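PDB 1ZJJ: uncharacterized protein from Pyrococcus horikoshii, which probably acts as a magnesium-dependent phosphatase of the haloacid dehalogenase superfamily. Local coordinates for residues Thr73-Ser78 / Tyr193-Glu198. Numbering follows the deposited sequence.
Sequences TRLYMS and YEVVRE
Leu75 and Val195 carry the close-packed part of this contact and form the nearest CA pair between 73-78 and 193-198, 7.4 Å apart. The CD1 methyl of Leu75 does the touching: it sits across the fork of Val195, 3.8 Å from CG1 and 4.0 Å from CG2, and the two side chains cross at about a right angle. In Val195 CG1 lies anti to the backbone N (chi1 173°) and CG2 anti to the carbonyl carbon, which turns both methyls to that one leucine branch. The valine is buried, the leucine only partly, and beside this small apolar touch the packing slackens. Glu194 brings OE1 to the edge of the Tyr76 ring, near its plane, but stays 4.3 Å from CD1 of Tyr76, and no hydrogen bond joins the two segments. The carboxylate spends its polarity further along helix 69-80 instead, OE2 in a salt bridge with Lys79 and OE1 hydrogen-bonded to His80, so polar bonds link the helices. Thr73 and Met77 pack on Val123 of the four-stranded sheet, Val196 on Leu205 of the six-stranded Rossmann-like sheet: a core-to-cap junction, consistent with the inserted C2 cap of UmpH/NagD-like HAD phosphatases.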
loop_
_atom_site.group_PDB
_atom_site.type_symbol
_atom_site.label_atom_id
_atom_site.label_comp_id
_atom_site.label_asym_id
_atom_site.label_seq_id
_atom_site.Cartn_x
_atom_site.Cartn_y
_atom_site.Cartn_z
ATOM N N THR B 73 -17.115 3.240 -12.418
ATOM C CA THR B 73 -15.942 4.072 -12.662
ATOM C C THR B 73 -16.032 4.711 -14.050
ATOM O O THR B 73 -15.800 5.908 -14.199
ATOM C CB THR B 73 -14.635 3.245 -12.538
ATOM O OG1 THR B 73 -14.512 2.746 -11.198
ATOM C CG2 THR B 73 -13.421 4.102 -12.851
ATOM N N ARG B 74 -16.369 3.914 -15.061
ATOM C CA ARG B 74 -16.512 4.439 -16.417
ATOM C C ARG B 74 -17.580 5.528 -16.437
ATOM O O ARG B 74 -17.367 6.603 -16.997
ATOM C CB ARG B 74 -16.898 3.325 -17.402
ATOM C CG ARG B 74 -17.465 3.842 -18.736
ATOM C CD ARG B 74 -17.462 2.777 -19.849
ATOM N NE ARG B 74 -18.403 1.671 -19.648
ATOM C CZ ARG B 74 -19.728 1.764 -19.767
ATOM N NH1 ARG B 74 -20.302 2.918 -20.087
ATOM N NH2 ARG B 74 -20.487 0.693 -19.583
ATOM N N LEU B 75 -18.729 5.249 -15.823
ATOM C CA LEU B 75 -19.827 6.214 -15.781
ATOM C C LEU B 75 -19.429 7.502 -15.056
ATOM O O LEU B 75 -19.822 8.603 -15.460
ATOM C CB LEU B 75 -21.061 5.590 -15.114
ATOM C CG LEU B 75 -21.664 4.375 -15.837
ATOM C CD1 LEU B 75 -22.834 3.825 -15.044
ATOM C CD2 LEU B 75 -22.118 4.776 -17.235
ATOM N N TYR B 76 -18.653 7.368 -13.987
ATOM C CA TYR B 76 -18.199 8.538 -13.244
ATOM C C TYR B 76 -17.282 9.391 -14.130
ATOM O O TYR B 76 -17.452 10.607 -14.235
ATOM C CB TYR B 76 -17.431 8.113 -11.989
ATOM C CG TYR B 76 -16.793 9.283 -11.283
ATOM C CD1 TYR B 76 -17.551 10.139 -10.482
ATOM C CD2 TYR B 76 -15.447 9.589 -11.486
ATOM C CE1 TYR B 76 -16.983 11.276 -9.910
ATOM C CE2 TYR B 76 -14.871 10.719 -10.921
ATOM C CZ TYR B 76 -15.644 11.558 -10.138
ATOM O OH TYR B 76 -15.072 12.687 -9.599
ATOM N N MET B 77 -16.303 8.739 -14.757
ATOM C CA MET B 77 -15.351 9.423 -15.627
ATOM C C MET B 77 -16.062 10.145 -16.771
ATOM O O MET B 77 -15.779 11.306 -17.053
ATOM C CB MET B 77 -14.337 8.417 -16.183
ATOM C CG MET B 77 -13.471 7.790 -15.099
ATOM S SD MET B 77 -12.442 6.428 -15.669
ATOM C CE MET B 77 -11.081 7.347 -16.388
ATOM N N SER B 78 -16.991 9.452 -17.417
ATOM C CA SER B 78 -17.736 10.024 -18.525
ATOM C C SER B 78 -18.515 11.278 -18.120
ATOM O O SER B 78 -18.534 12.278 -18.842
ATOM C CB SER B 78 -18.701 8.979 -19.084
ATOM O OG SER B 78 -19.251 9.404 -20.315
ATOM N N TYR B 193 -23.244 5.564 -5.486
ATOM C CA TYR B 193 -24.631 5.922 -5.200
ATOM C C TYR B 193 -25.201 6.684 -6.386
ATOM O O TYR B 193 -26.358 6.510 -6.753
ATOM C CB TYR B 193 -24.726 6.798 -3.949
ATOM C CG TYR B 193 -26.150 7.173 -3.586
ATOM C CD1 TYR B 193 -27.041 6.215 -3.100
ATOM C CD2 TYR B 193 -26.616 8.475 -3.763
ATOM C CE1 TYR B 193 -28.360 6.544 -2.804
ATOM C CE2 TYR B 193 -27.935 8.816 -3.467
ATOM C CZ TYR B 193 -28.800 7.846 -2.992
ATOM O OH TYR B 193 -30.110 8.167 -2.733
ATOM N N GLU B 194 -24.375 7.537 -6.983
ATOM C CA GLU B 194 -24.809 8.317 -8.130
ATOM C C GLU B 194 -25.256 7.379 -9.240
ATOM O O GLU B 194 -26.235 7.648 -9.928
ATOM C CB GLU B 194 -23.680 9.232 -8.618
ATOM C CG GLU B 194 -24.008 9.973 -9.895
ATOM C CD GLU B 194 -22.984 11.041 -10.234
ATOM O OE1 GLU B 194 -21.772 10.765 -10.135
ATOM O OE2 GLU B 194 -23.394 12.157 -10.612
ATOM N N VAL B 195 -24.546 6.268 -9.410
ATOM C CA VAL B 195 -24.914 5.302 -10.444
ATOM C C VAL B 195 -26.234 4.591 -10.138
ATOM O O VAL B 195 -27.073 4.420 -11.020
ATOM C CB VAL B 195 -23.799 4.255 -10.650
ATOM C CG1 VAL B 195 -24.277 3.163 -11.589
ATOM C CG2 VAL B 195 -22.571 4.932 -11.239
ATOM N N VAL B 196 -26.411 4.173 -8.890
ATOM C CA VAL B 196 -27.643 3.504 -8.475
ATOM C C VAL B 196 -28.829 4.443 -8.681
ATOM O O VAL B 196 -29.863 4.051 -9.209
ATOM C CB VAL B 196 -27.580 3.093 -6.977
ATOM C CG1 VAL B 196 -28.957 2.646 -6.494
ATOM C CG2 VAL B 196 -26.564 1.970 -6.781
ATOM N N ARG B 197 -28.658 5.690 -8.257
ATOM C CA ARG B 197 -29.700 6.705 -8.365
ATOM C C ARG B 197 -30.142 6.990 -9.778
ATOM O O ARG B 197 -31.315 7.242 -10.047
ATOM C CB ARG B 197 -29.226 8.011 -7.736
ATOM C CG ARG B 197 -29.867 8.267 -6.416
ATOM C CD ARG B 197 -31.363 8.215 -6.584
ATOM N NE ARG B 197 -32.030 8.098 -5.304
ATOM C CZ ARG B 197 -33.209 7.525 -5.115
ATOM N NH1 ARG B 197 -33.883 6.994 -6.124
ATOM N NH2 ARG B 197 -33.708 7.504 -3.898
ATOM N N GLU B 198 -29.167 6.986 -10.668
ATOM C CA GLU B 198 -29.368 7.231 -12.080
ATOM C C GLU B 198 -30.252 6.126 -12.673
ATOM O O GLU B 198 -31.084 6.375 -13.543
ATOM C CB GLU B 198 -27.974 7.279 -12.750
ATOM C CG GLU B 198 -27.913 7.085 -14.256
ATOM C CD GLU B 198 -28.676 8.125 -15.019
ATOM O OE1 GLU B 198 -28.844 9.251 -14.510
ATOM O OE2 GLU B 198 -29.121 7.810 -16.143
#